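Local coordinates for A207R protein, arginine decarboxylase (Paramecium bursaria Chlorella virus 1, PDB 2NV9) that decarboxylates arginine with the help of pyridoxal 5'-phosphate, on a homodimeric fold III scaffold related to eukaryotic ornithine decarboxylases, at residues S22-V27 against E259-L264; S285-F290 against G326-N331; T92-D97 against S115-K120; G106-T111 against T123-C128; T35-R40 against L226-S231. The protein carries 1 engineered substitution. All blocks are in the same frame, centred on the assembly; numbering follows the deposited sequence.

Contact 1 of 5, residues S22-V27 against E259-L264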
# COMPACT_ATOMS: atom_id res chain seq x y z
N SER B 22 -5.43 21.58 0.24
CA SER B 22 -5.76 21.44 -1.19
C SER B 22 -6.37 22.71 -1.79
O SER B 22 -7.21 23.36 -1.17
CB SER B 22 -6.70 20.26 -1.42
OG SER B 22 -6.10 19.07 -0.93
N SER B 23 -5.95 23.03 -3.01
CA SER B 23 -6.32 24.30 -3.63
C SER B 23 -6.91 24.09 -5.04
O SER B 23 -6.18 23.85 -6.01
CB SER B 23 -5.13 25.25 -3.66
OG SER B 23 -5.53 26.49 -4.26
N PRO B 24 -8.25 24.14 -5.15
CA PRO B 24 -8.90 24.11 -6.46
C PRO B 24 -8.33 25.16 -7.46
O PRO B 24 -8.29 24.88 -8.64
CB PRO B 24 -10.36 24.43 -6.13
CG PRO B 24 -10.54 23.99 -4.71
CD PRO B 24 -9.21 24.16 -4.03
N LYS B 25 -7.91 26.32 -6.97
CA LYS B 25 -7.49 27.42 -7.84
C LYS B 25 -6.21 27.06 -8.58
O LYS B 25 -6.05 27.41 -9.74
CB LYS B 25 -7.34 28.73 -7.04
CG LYS B 25 -7.55 30.02 -7.81
CD LYS B 25 -6.30 30.47 -8.52
CE LYS B 25 -6.46 31.82 -9.19
NZ LYS B 25 -7.67 31.93 -10.09
N ILE B 26 -5.31 26.33 -7.91
CA ILE B 26 -4.08 25.86 -8.56
C ILE B 26 -4.43 24.98 -9.77
O ILE B 26 -3.86 25.12 -10.82
CB ILE B 26 -3.18 25.05 -7.57
CG1 ILE B 26 -2.78 25.92 -6.37
CG2 ILE B 26 -1.99 24.36 -8.30
CD1 ILE B 26 -1.56 26.78 -6.55
N VAL B 27 -5.38 24.08 -9.58
CA VAL B 27 -5.81 23.16 -10.64
C VAL B 27 -6.55 23.91 -11.77
O VAL B 27 -6.29 23.64 -12.96
CB VAL B 27 -6.65 21.99 -10.06
CG1 VAL B 27 -7.21 21.09 -11.18
CG2 VAL B 27 -5.77 21.17 -9.07
N GLU B 259 -0.56 16.66 -8.95
CA GLU B 259 0.67 16.84 -8.21
C GLU B 259 0.69 18.08 -7.31
O GLU B 259 0.94 17.96 -6.14
CB GLU B 259 1.91 16.85 -9.14
CG GLU B 259 3.23 16.91 -8.36
CD GLU B 259 4.45 16.94 -9.28
OE1 GLU B 259 4.25 16.84 -10.48
OE2 GLU B 259 5.61 17.10 -8.79
N HIS B 260 0.39 19.24 -7.88
CA HIS B 260 0.45 20.53 -7.17
C HIS B 260 -0.82 20.92 -6.44
O HIS B 260 -0.89 22.00 -5.86
CB HIS B 260 0.86 21.65 -8.14
CG HIS B 260 2.12 21.36 -8.89
ND1 HIS B 260 3.31 21.09 -8.25
CD2 HIS B 260 2.36 21.27 -10.21
CE1 HIS B 260 4.24 20.84 -9.16
NE2 HIS B 260 3.70 20.95 -10.36
N TYR B 261 -1.83 20.04 -6.50
CA TYR B 261 -3.14 20.32 -5.88
C TYR B 261 -3.06 20.44 -4.35
O TYR B 261 -3.75 21.27 -3.76
CB TYR B 261 -4.13 19.22 -6.27
CG TYR B 261 -5.52 19.32 -5.66
CD1 TYR B 261 -6.28 20.50 -5.77
CD2 TYR B 261 -6.09 18.23 -5.00
CE1 TYR B 261 -7.57 20.59 -5.22
CE2 TYR B 261 -7.39 18.30 -4.46
CZ TYR B 261 -8.12 19.49 -4.57
OH TYR B 261 -9.39 19.57 -4.04
N SER B 262 -2.18 19.64 -3.74
CA SER B 262 -2.11 19.53 -2.30
C SER B 262 -0.68 19.65 -1.76
O SER B 262 0.30 19.36 -2.47
CB SER B 262 -2.69 18.18 -1.83
OG SER B 262 -4.00 18.01 -2.31
N VAL B 263 -0.59 20.08 -0.50
CA VAL B 263 0.56 19.79 0.36
C VAL B 263 0.09 18.88 1.48
O VAL B 263 -1.11 18.86 1.82
CB VAL B 263 1.28 21.10 0.93
CG1 VAL B 263 1.59 22.10 -0.23
CG2 VAL B 263 0.47 21.78 2.03
N LEU B 264 1.03 18.13 2.05
CA LEU B 264 0.73 17.27 3.17
C LEU B 264 1.49 17.71 4.43
O LEU B 264 2.72 17.58 4.51
CB LEU B 264 1.06 15.80 2.79
CG LEU B 264 0.80 14.76 3.91
CD1 LEU B 264 -0.67 14.84 4.47
CD2 LEU B 264 1.08 13.37 3.44
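Ile26 CG2 against the backbone O and CB of His260 opens this contact, which lies where the TIM barrel of a fold III decarboxylase gives way to its C-terminal beta domain. Ile26, on the first turn of helix 24-37, brings its CG2 branch to 3.6 Å from His260 O, the two side chains running at about a right angle. The imidazole itself points elsewhere, its nitrogens bonded to Ala219 O and Ser349 OG. Tyr261 comes next and carries most of the contact. A chi1 of 178° swings its ring away from its own N, to lie against Ser22, Ser23, Pro24 and Val27. Ser22 CB sits over one face, 3.8 Å from the ring centroid, in a CH-pi contact, while Pro24 N and Ser23 O lie near the ring plane at the edge. Val27 CG2 approaches Tyr261 CD1 obliquely at 3.4 Å. Beyond the ring, the phenol OH is bonded to Asp52. The backbone of Tyr261 is gripped too: Ser23 N, at the N-cap of the helix, donates to Tyr261 O over 2.9 Å. At Ser262 strand 262-274 begins, forming an antiparallel non-hydrogen-bonded pair with Ser22, the last residue of strand 18-22. Both side chains lie on the same face of the sheet, and the hydroxyls of Ser22 and Ser262 share a hydrogen bond, OG to OG, of 2.7 Å.

Contact 2 of 5, residues S285-F290 against G326-N331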
# COMPACT_ATOMS: atom_id res chain seq x y z
N SER B 285 3.38 8.00 7.12
CA SER B 285 4.19 6.84 6.79
C SER B 285 4.04 6.48 5.29
O SER B 285 3.14 6.99 4.60
CB SER B 285 3.80 5.64 7.67
OG SER B 285 2.79 4.86 7.06
N THR B 286 4.92 5.59 4.84
CA THR B 286 4.87 5.03 3.50
C THR B 286 3.63 4.17 3.28
O THR B 286 3.23 3.91 2.14
CB THR B 286 6.15 4.18 3.17
OG1 THR B 286 6.29 3.11 4.11
CG2 THR B 286 7.42 5.05 3.13
N TYR B 287 2.99 3.76 4.38
CA TYR B 287 1.73 3.05 4.32
C TYR B 287 0.54 4.01 4.41
O TYR B 287 -0.61 3.57 4.34
CB TYR B 287 1.64 2.03 5.48
CG TYR B 287 2.63 0.90 5.31
CD1 TYR B 287 2.37 -0.12 4.39
CD2 TYR B 287 3.81 0.83 6.06
CE1 TYR B 287 3.29 -1.18 4.20
CE2 TYR B 287 4.71 -0.25 5.89
CZ TYR B 287 4.42 -1.26 4.96
OH TYR B 287 5.32 -2.32 4.77
N GLY B 288 0.86 5.29 4.60
CA GLY B 288 -0.10 6.40 4.61
C GLY B 288 -0.02 7.21 3.32
O GLY B 288 -0.32 6.68 2.26
N GLY B 289 0.35 8.48 3.42
CA GLY B 289 0.44 9.36 2.24
C GLY B 289 1.77 9.28 1.42
O GLY B 289 1.97 10.00 0.43
N PHE B 290 2.67 8.41 1.87
CA PHE B 290 4.06 8.41 1.34
C PHE B 290 4.46 7.16 0.54
O PHE B 290 5.68 6.78 0.47
CB PHE B 290 5.06 8.72 2.47
CG PHE B 290 5.08 10.16 2.87
CD1 PHE B 290 5.93 11.08 2.22
CD2 PHE B 290 4.26 10.61 3.91
CE1 PHE B 290 5.93 12.43 2.59
CE2 PHE B 290 4.27 11.94 4.29
CZ PHE B 290 5.08 12.86 3.63
N GLY B 326 10.39 -1.56 9.12
CA GLY B 326 11.73 -0.96 8.84
C GLY B 326 11.84 -0.34 7.45
O GLY B 326 12.67 0.57 7.21
N VAL B 327 11.03 -0.82 6.52
CA VAL B 327 10.97 -0.26 5.16
C VAL B 327 10.34 1.14 5.15
O VAL B 327 10.55 1.94 4.23
CB VAL B 327 10.19 -1.23 4.18
CG1 VAL B 327 8.64 -1.01 4.23
CG2 VAL B 327 10.63 -1.00 2.75
N ASP B 328 9.55 1.42 6.19
CA ASP B 328 8.78 2.63 6.28
C ASP B 328 9.67 3.82 6.71
O ASP B 328 9.72 4.21 7.89
CB ASP B 328 7.57 2.41 7.24
CG ASP B 328 6.83 3.70 7.60
OD1 ASP B 328 6.80 4.64 6.77
OD2 ASP B 328 6.21 3.74 8.70
N VAL B 329 10.39 4.37 5.73
CA VAL B 329 11.26 5.50 5.96
C VAL B 329 10.84 6.55 4.92
O VAL B 329 10.83 6.25 3.74
CB VAL B 329 12.77 5.09 5.82
CG1 VAL B 329 13.69 6.28 6.18
CG2 VAL B 329 13.06 3.86 6.75
N ILE B 330 10.49 7.75 5.38
CA ILE B 330 10.13 8.84 4.44
C ILE B 330 11.38 9.42 3.67
O ILE B 330 11.34 9.63 2.43
CB ILE B 330 9.30 9.93 5.17
CG1 ILE B 330 7.99 9.31 5.68
CG2 ILE B 330 8.99 11.13 4.25
CD1 ILE B 330 7.14 10.18 6.64
N ASN B 331 12.47 9.66 4.41
CA ASN B 331 13.71 10.18 3.86
C ASN B 331 14.85 9.66 4.73
O ASN B 331 14.87 9.94 5.93
CB ASN B 331 13.69 11.72 3.83
CG ASN B 331 14.76 12.29 2.93
OD1 ASN B 331 15.91 11.77 2.90
ND2 ASN B 331 14.43 13.38 2.22
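A single carboxylate oxygen, Asp328 OD1, receives both the backbone N-H and the hydroxyl of Thr286, and both donors come from the same face of the carboxylate, well above its plane. The amide bond is nearly straight, 2.9 Å from Thr286 N to Asp328 OD1 with an angle of 171° at the hydrogen; the hydroxyl bond to that oxygen is longer, 3.1 Å from Thr286 OG1. Thr286 makes both bonds with OG1 between its N and carbonyl carbon (chi1 59°), beside the amide. Asp328 is the centre of an inverse gamma turn, whereas Thr286 belongs to a type I turn running from Ser285 to Gly288, in which Ser285 OG accepts from Tyr287 N as an ST turn. Two loops of the C-terminal beta domain are thus pinned together at their bends. Side-chain packing flanks the polar centre. Ile330 CG2 lies over a face of the Phe290 ring, 4.0 Å from its centroid, a CH-pi contact, and the Val327 CG1 methyl rests against the phenol oxygen, Tyr287 OH, at 3.6 Å. Thr286 CG2 comes within 3.7 Å of Val329 O, a buried carbonyl with no polar partner in the model. The Tyr287 hydroxyl is bonded to Asp325, and its ring meets Phe295 of the second subunit. The other oxygen, Asp328 OD2, accepts from Thr323 and forms a salt bridge with Lys148 of the second subunit. With donors at both oxygens and a lysine close by, the buried Asp328 is probably kept ionised, and one carboxylate ties the turn at Thr286 to the dimer interface.

Contact 3 of 5, residues T92-D97 against S115-K120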
# COMPACT_ATOMS: atom_id res chain seq x y z
N THR B 92 -7.60 -1.58 -20.19
CA THR B 92 -7.73 -2.66 -21.18
C THR B 92 -8.27 -3.99 -20.60
O THR B 92 -8.60 -4.91 -21.34
CB THR B 92 -6.36 -2.94 -21.89
OG1 THR B 92 -5.43 -3.43 -20.94
CG2 THR B 92 -5.78 -1.67 -22.59
N MET B 93 -8.35 -4.06 -19.28
CA MET B 93 -8.88 -5.24 -18.60
C MET B 93 -10.02 -4.87 -17.66
O MET B 93 -9.79 -4.29 -16.59
CB MET B 93 -7.77 -5.96 -17.84
CG MET B 93 -6.74 -6.63 -18.73
SD MET B 93 -7.45 -7.94 -19.74
CE MET B 93 -6.06 -8.34 -20.80
N LYS B 94 -11.24 -5.21 -18.05
CA LYS B 94 -12.43 -4.79 -17.30
C LYS B 94 -13.25 -6.03 -16.93
O LYS B 94 -13.50 -6.87 -17.79
CB LYS B 94 -13.25 -3.83 -18.21
CG LYS B 94 -12.46 -2.59 -18.59
CD LYS B 94 -13.09 -1.81 -19.80
CE LYS B 94 -12.92 -2.56 -21.13
NZ LYS B 94 -11.49 -2.97 -21.38
N THR B 95 -13.68 -6.14 -15.68
CA THR B 95 -14.50 -7.26 -15.29
C THR B 95 -15.81 -7.19 -16.13
O THR B 95 -16.24 -6.11 -16.53
CB THR B 95 -14.82 -7.27 -13.79
OG1 THR B 95 -15.76 -6.22 -13.48
CG2 THR B 95 -13.51 -7.10 -12.94
N ILE B 96 -16.36 -8.36 -16.40
CA ILE B 96 -17.69 -8.49 -17.02
C ILE B 96 -18.73 -7.66 -16.24
O ILE B 96 -19.53 -6.94 -16.82
CB ILE B 96 -18.12 -9.97 -17.08
CG1 ILE B 96 -17.34 -10.71 -18.18
CG2 ILE B 96 -19.68 -10.09 -17.26
CD1 ILE B 96 -17.42 -12.20 -18.06
N ASP B 97 -18.67 -7.73 -14.92
CA ASP B 97 -19.61 -6.97 -14.08
C ASP B 97 -19.44 -5.44 -14.16
O ASP B 97 -20.41 -4.71 -14.14
CB ASP B 97 -19.62 -7.51 -12.67
CG ASP B 97 -20.85 -8.37 -12.41
OD1 ASP B 97 -21.00 -9.45 -13.05
OD2 ASP B 97 -21.73 -7.94 -11.63
N SER B 115 -7.65 -10.20 -27.59
CA SER B 115 -8.82 -10.76 -28.28
C SER B 115 -9.90 -11.20 -27.28
O SER B 115 -11.10 -11.02 -27.55
CB SER B 115 -8.42 -11.94 -29.17
OG SER B 115 -7.87 -12.99 -28.40
N PHE B 116 -9.48 -11.76 -26.15
CA PHE B 116 -10.45 -12.11 -25.09
C PHE B 116 -11.22 -10.89 -24.55
O PHE B 116 -12.39 -11.02 -24.12
CB PHE B 116 -9.81 -12.89 -23.94
CG PHE B 116 -9.32 -14.25 -24.34
CD1 PHE B 116 -10.19 -15.32 -24.44
CD2 PHE B 116 -7.97 -14.47 -24.64
CE1 PHE B 116 -9.77 -16.56 -24.83
CE2 PHE B 116 -7.52 -15.73 -25.04
CZ PHE B 116 -8.40 -16.78 -25.12
N GLU B 117 -10.59 -9.72 -24.58
CA GLU B 117 -11.28 -8.50 -24.20
C GLU B 117 -12.43 -8.16 -25.16
O GLU B 117 -13.50 -7.68 -24.72
CB GLU B 117 -10.34 -7.30 -24.03
CG GLU B 117 -10.95 -6.15 -23.13
CD GLU B 117 -11.09 -6.50 -21.61
OE1 GLU B 117 -10.61 -7.57 -21.16
OE2 GLU B 117 -11.61 -5.66 -20.85
N LEU B 118 -12.18 -8.40 -26.46
CA LEU B 118 -13.20 -8.24 -27.49
C LEU B 118 -14.34 -9.23 -27.39
O LEU B 118 -15.47 -8.87 -27.70
CB LEU B 118 -12.62 -8.27 -28.93
CG LEU B 118 -11.55 -7.23 -29.29
CD1 LEU B 118 -10.82 -7.53 -30.61
CD2 LEU B 118 -12.20 -5.84 -29.35
N ASP B 119 -14.05 -10.47 -26.99
CA ASP B 119 -15.06 -11.48 -26.66
C ASP B 119 -16.05 -11.01 -25.58
O ASP B 119 -17.28 -11.18 -25.75
CB ASP B 119 -14.45 -12.82 -26.24
CG ASP B 119 -13.63 -13.45 -27.34
OD1 ASP B 119 -13.87 -13.14 -28.51
OD2 ASP B 119 -12.76 -14.28 -27.01
N LYS B 120 -15.51 -10.41 -24.53
CA LYS B 120 -16.30 -9.80 -23.45
C LYS B 120 -17.15 -8.61 -23.95
O LYS B 120 -18.32 -8.49 -23.59
CB LYS B 120 -15.38 -9.36 -22.30
CG LYS B 120 -15.00 -10.49 -21.34
CD LYS B 120 -13.59 -10.27 -20.76
CE LYS B 120 -13.54 -9.21 -19.72
NZ LYS B 120 -12.16 -8.76 -19.32
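Thr92 O sits almost squarely over one face of the Glu117 carboxylate, 3.0 Å from Glu117 CD, an acceptor with no bond to it; Lys120 NZ stands off the opposite face, and Lys94 is at the edge. Lys94 meets Glu117 OE2 twice, its backbone N on the syn side at 2.9 Å and its NZ on the anti side at 2.7 Å, both displaced toward the Thr92 face. Bends at chi3 and chi4 fold the chain back so that the ammonium reaches the same oxygen as its own amide, from the other side of it. Lys120 NZ, one helical turn on, meets Glu117 OE1 at 2.7 Å. That ammonium also donates to Lys94 O over 2.8 Å, closing a network between the loop before helix 96-105 and the first turns of helix 115-124. Alongside it, Ile96 CG1 packs on Lys120 CG at 3.9 Å. The loop belongs to the TIM barrel, the side chain of Thr92 about 7 Å from the bound pyridoxal 5'-phosphate. Lys94 NZ is bonded in addition to the carbonyls of His91 and Thr111, and Lys120 NZ to Ile269 O of the second subunit. Lys94 NZ and Lys120 NZ, 6.2 Å apart and both bonded to one buried carboxylate, would be expected to favour ionised Glu117.

Contact 4 of 5, residues G106-T111 against T123-C128; sequences GVDIAT and TYHPNC
Val107 and His125 supply the hydrogen bond that crosses the contact. His125 NE2 donates to Val107 O over 2.9 Å, nearly straight at 167°, and the acceptor lies almost exactly in the plane of the imidazole, although the donor itself is tilted from the carbonyl plane. The His125 ring, turned away from its own N by a chi1 of -163°, extends from the end of helix 115-124 to the loop ahead of strand 109-112. A second, weaker polar link is a CA-H...O contact, Cys128 CA lying 3.5 Å from Asp108 O. There is also a close approach without a named bond: Asp108 OD1 lies near the imidazole plane, 3.3 Å from His125 CE1, with its carboxylate turned steeply, 79°, against the ring. This is the return leg of a beta-alpha-beta unit of the TIM barrel, in which strand 109-112, helix 115-124 and strand 129-133 follow one another, and a type I turn from His125 to Cys128 leads the chain from the helix back to the sheet. Backbone bonds from Asp108 and Ala110 to Lys129 then join the two strands side by side. Van der Waals packing involves Cys128. Within the turn its CB rests over the middle of the His125 ring, 3.4 Å above the plane, while across the contact Cys128 SG reaches Ala110 CB at 3.8 Å.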
# COMPACT_ATOMS: atom_id res chain seq x y z
N GLY B 106 -23.96 4.33 -19.29
CA GLY B 106 -23.74 5.09 -20.55
C GLY B 106 -22.25 5.32 -20.89
O GLY B 106 -21.90 6.15 -21.74
N VAL B 107 -21.37 4.58 -20.22
CA VAL B 107 -19.96 4.71 -20.46
C VAL B 107 -19.71 3.77 -21.64
O VAL B 107 -19.71 2.54 -21.47
CB VAL B 107 -19.10 4.35 -19.22
CG1 VAL B 107 -17.63 4.40 -19.62
CG2 VAL B 107 -19.35 5.33 -18.08
N ASP B 108 -19.57 4.37 -22.83
CA ASP B 108 -19.66 3.66 -24.13
C ASP B 108 -18.39 3.79 -25.00
O ASP B 108 -18.40 3.53 -26.22
CB ASP B 108 -20.90 4.11 -24.92
CG ASP B 108 -22.22 3.87 -24.18
OD1 ASP B 108 -22.24 3.08 -23.21
OD2 ASP B 108 -23.24 4.46 -24.60
N ILE B 109 -17.29 4.19 -24.35
CA ILE B 109 -15.96 4.17 -24.94
C ILE B 109 -14.98 3.51 -23.94
O ILE B 109 -14.97 3.86 -22.76
CB ILE B 109 -15.39 5.59 -25.24
CG1 ILE B 109 -16.28 6.37 -26.19
CG2 ILE B 109 -13.99 5.49 -25.88
CD1 ILE B 109 -17.43 6.93 -25.51
N ALA B 110 -14.18 2.57 -24.43
CA ALA B 110 -13.18 1.87 -23.59
C ALA B 110 -11.97 1.44 -24.41
O ALA B 110 -12.03 1.40 -25.64
CB ALA B 110 -13.80 0.65 -22.92
N THR B 111 -10.90 1.05 -23.71
CA THR B 111 -9.69 0.55 -24.39
C THR B 111 -9.61 -0.99 -24.33
O THR B 111 -10.27 -1.64 -23.51
CB THR B 111 -8.40 1.15 -23.74
OG1 THR B 111 -8.35 0.78 -22.36
CG2 THR B 111 -8.40 2.66 -23.85
N THR B 123 -20.04 -9.91 -26.03
CA THR B 123 -21.07 -10.55 -25.22
C THR B 123 -21.86 -9.59 -24.29
O THR B 123 -23.10 -9.70 -24.20
CB THR B 123 -20.52 -11.76 -24.43
OG1 THR B 123 -19.84 -12.63 -25.32
CG2 THR B 123 -21.63 -12.54 -23.74
N TYR B 124 -21.14 -8.64 -23.68
CA TYR B 124 -21.70 -7.81 -22.59
C TYR B 124 -21.95 -6.31 -22.85
O TYR B 124 -22.76 -5.70 -22.17
CB TYR B 124 -20.83 -7.98 -21.33
CG TYR B 124 -20.87 -9.42 -20.84
CD1 TYR B 124 -22.01 -9.93 -20.24
CD2 TYR B 124 -19.78 -10.28 -21.02
CE1 TYR B 124 -22.08 -11.26 -19.83
CE2 TYR B 124 -19.83 -11.63 -20.59
CZ TYR B 124 -20.99 -12.10 -19.99
OH TYR B 124 -21.10 -13.41 -19.57
N HIS B 125 -21.22 -5.73 -23.81
CA HIS B 125 -21.32 -4.31 -24.13
C HIS B 125 -21.02 -4.08 -25.63
O HIS B 125 -20.08 -3.33 -25.98
CB HIS B 125 -20.38 -3.51 -23.21
CG HIS B 125 -20.67 -2.04 -23.14
ND1 HIS B 125 -21.65 -1.43 -23.90
CD2 HIS B 125 -20.09 -1.06 -22.41
CE1 HIS B 125 -21.69 -0.14 -23.60
NE2 HIS B 125 -20.73 0.11 -22.72
N PRO B 126 -21.81 -4.74 -26.52
CA PRO B 126 -21.42 -4.77 -27.94
C PRO B 126 -21.47 -3.39 -28.63
O PRO B 126 -20.84 -3.21 -29.67
CB PRO B 126 -22.40 -5.78 -28.57
CG PRO B 126 -23.64 -5.71 -27.66
CD PRO B 126 -23.07 -5.47 -26.28
N ASN B 127 -22.15 -2.42 -28.00
CA ASN B 127 -22.24 -1.05 -28.50
C ASN B 127 -21.06 -0.17 -28.08
O ASN B 127 -20.90 0.94 -28.59
CB ASN B 127 -23.58 -0.39 -28.11
CG ASN B 127 -23.78 0.97 -28.77
OD1 ASN B 127 -23.78 1.09 -29.99
ND2 ASN B 127 -23.95 2.01 -27.96
N CYS B 128 -20.21 -0.67 -27.19
CA CYS B 128 -19.09 0.09 -26.70
C CYS B 128 -18.07 0.39 -27.84
O CYS B 128 -17.66 -0.51 -28.56
CB CYS B 128 -18.43 -0.63 -25.50
SG CYS B 128 -17.20 0.39 -24.63

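Contact 5 of 5, residues T35-R40 against L226-S231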
# COMPACT_ATOMS: atom_id res chain seq x y z
N THR B 35 -4.96 24.24 -21.81
CA THR B 35 -5.54 24.86 -23.01
C THR B 35 -4.48 25.57 -23.87
O THR B 35 -4.50 25.46 -25.10
CB THR B 35 -6.72 25.83 -22.66
OG1 THR B 35 -7.66 25.14 -21.82
CG2 THR B 35 -7.44 26.26 -23.91
N ILE B 36 -3.54 26.27 -23.23
CA ILE B 36 -2.49 26.99 -23.96
C ILE B 36 -1.45 26.00 -24.49
O ILE B 36 -1.09 26.04 -25.68
CB ILE B 36 -1.76 28.07 -23.08
CG1 ILE B 36 -2.73 29.08 -22.41
CG2 ILE B 36 -0.63 28.79 -23.89
CD1 ILE B 36 -3.84 29.53 -23.24
N LEU B 37 -0.99 25.10 -23.61
CA LEU B 37 0.00 24.10 -23.99
C LEU B 37 -0.48 23.12 -25.06
O LEU B 37 0.26 22.76 -25.96
CB LEU B 37 0.52 23.35 -22.76
CG LEU B 37 1.65 24.02 -21.98
CD1 LEU B 37 1.38 25.47 -21.64
CD2 LEU B 37 1.92 23.20 -20.71
N PHE B 38 -1.74 22.70 -24.94
CA PHE B 38 -2.29 21.65 -25.79
C PHE B 38 -3.62 22.10 -26.37
O PHE B 38 -4.67 21.55 -25.98
CB PHE B 38 -2.47 20.36 -24.96
CG PHE B 38 -1.17 19.74 -24.47
CD1 PHE B 38 -0.83 19.76 -23.11
CD2 PHE B 38 -0.32 19.12 -25.36
CE1 PHE B 38 0.34 19.17 -22.66
CE2 PHE B 38 0.87 18.54 -24.91
CZ PHE B 38 1.19 18.55 -23.56
N PRO B 39 -3.62 23.11 -27.27
CA PRO B 39 -4.95 23.60 -27.67
C PRO B 39 -5.79 22.60 -28.47
O PRO B 39 -6.98 22.81 -28.55
CB PRO B 39 -4.63 24.84 -28.52
CG PRO B 39 -3.24 24.57 -29.06
CD PRO B 39 -2.53 23.86 -27.93
N ARG B 40 -5.22 21.52 -29.01
CA ARG B 40 -6.06 20.51 -29.69
C ARG B 40 -6.46 19.29 -28.86
O ARG B 40 -7.21 18.43 -29.34
CB ARG B 40 -5.42 20.01 -30.98
CG ARG B 40 -5.34 21.01 -32.11
CD ARG B 40 -4.83 20.35 -33.43
NE ARG B 40 -5.70 19.26 -33.92
CZ ARG B 40 -5.35 18.34 -34.83
NH1 ARG B 40 -4.13 18.35 -35.38
NH2 ARG B 40 -6.22 17.41 -35.20
N LEU B 226 5.23 27.14 -16.46
CA LEU B 226 5.29 25.75 -16.89
C LEU B 226 6.31 25.59 -18.02
O LEU B 226 6.35 26.42 -18.94
CB LEU B 226 3.92 25.28 -17.39
CG LEU B 226 2.79 24.87 -16.43
CD1 LEU B 226 1.54 24.51 -17.22
CD2 LEU B 226 3.18 23.68 -15.54
N SER B 227 7.11 24.54 -17.96
CA SER B 227 8.02 24.25 -19.07
C SER B 227 7.25 23.63 -20.23
O SER B 227 6.36 22.81 -20.03
CB SER B 227 9.14 23.28 -18.65
OG SER B 227 10.10 23.19 -19.73
N THR B 228 7.61 24.00 -21.43
CA THR B 228 7.00 23.44 -22.61
C THR B 228 7.89 22.39 -23.29
O THR B 228 7.60 22.00 -24.41
CB THR B 228 6.60 24.54 -23.62
OG1 THR B 228 7.75 25.29 -24.03
CG2 THR B 228 5.57 25.49 -23.00
N TYR B 229 8.93 21.90 -22.62
CA TYR B 229 9.79 20.85 -23.23
C TYR B 229 9.01 19.63 -23.77
O TYR B 229 9.36 19.11 -24.85
CB TYR B 229 10.98 20.45 -22.32
CG TYR B 229 10.67 19.56 -21.14
CD1 TYR B 229 9.96 20.05 -20.06
CD2 TYR B 229 11.16 18.24 -21.06
CE1 TYR B 229 9.70 19.28 -18.96
CE2 TYR B 229 10.86 17.43 -19.94
CZ TYR B 229 10.15 17.97 -18.90
OH TYR B 229 9.83 17.21 -17.77
N MET B 230 7.97 19.20 -23.06
CA MET B 230 7.14 18.06 -23.48
C MET B 230 6.04 18.50 -24.50
O MET B 230 5.94 17.93 -25.57
CB MET B 230 6.53 17.33 -22.25
CG MET B 230 7.55 16.79 -21.18
SD MET B 230 8.78 15.59 -21.85
CE MET B 230 7.75 14.16 -21.86
N SER B 231 5.25 19.52 -24.15
CA SER B 231 4.14 20.04 -25.00
C SER B 231 4.57 20.42 -26.41
O SER B 231 3.93 20.03 -27.37
CB SER B 231 3.38 21.20 -24.33
OG SER B 231 4.21 22.30 -24.11
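Phe38 and Leu37 both press on Ser231, and this is the close-packed half of the contact. The serine CB stands over one face of the Phe38 ring, 4.0 Å from the centroid and 29° off the normal, a CH-pi contact in which Phe38 CZ comes within 3.5 Å of Ser231 CB. Leu37 meets the same residue at its hydroxyl, Leu37 CG 3.7 Å from Ser231 OG. The hydroxyl is placed there by a first torsion of 63°, which sets OG between the backbone N and the carbonyl carbon; in that position Ser231 OG also makes a weak bond of 3.4 Å back to Thr228 O. The Phe38 ring also touches Trp34, Leu217 and Ile234, so the aromatic belongs to a larger apolar cluster.

Toward the surface the packing thins. Leu37 CD2 touches Leu226 CD1 at 3.7 Å, the two branched chains lying aslant, and Leu37 CG comes no nearer than 4.3 Å to Thr228 CG2. Leu226 also leans on Leu30 and Gln33 of helix 24-37, and both it and Thr228 are partly exposed. Nearby, the side chain of Asn235 donates from ND2 to Leu37 O. Here the C-terminal end of helix 24-37 is laid against the N-terminal part of helix 229-241, a packing of neighbouring outer helices that is typical of the TIM barrel.

Contacts 3, 4 and 5 belong to the TIM barrel, contact 2 to the C-terminal beta domain, and contact 1 to the seam between them. Along the chain contact 1 closes a loop that encloses contact 5, which in turn encloses contacts 3 and 4; these two interlace, their segments alternating in sequence, and contact 2 follows in series. Contacts 3 and 4 have centres 10 Å apart, share helix 115-124 and touch, Ile96 packing on Tyr124. Contacts 1 and 5 both use helix 24-37, while contacts 1 and 2 meet through Leu264 and Phe290. Contacts 2 and 3, about 36 Å apart between centres, both touch the second subunit, so each domain contributes to the dimer.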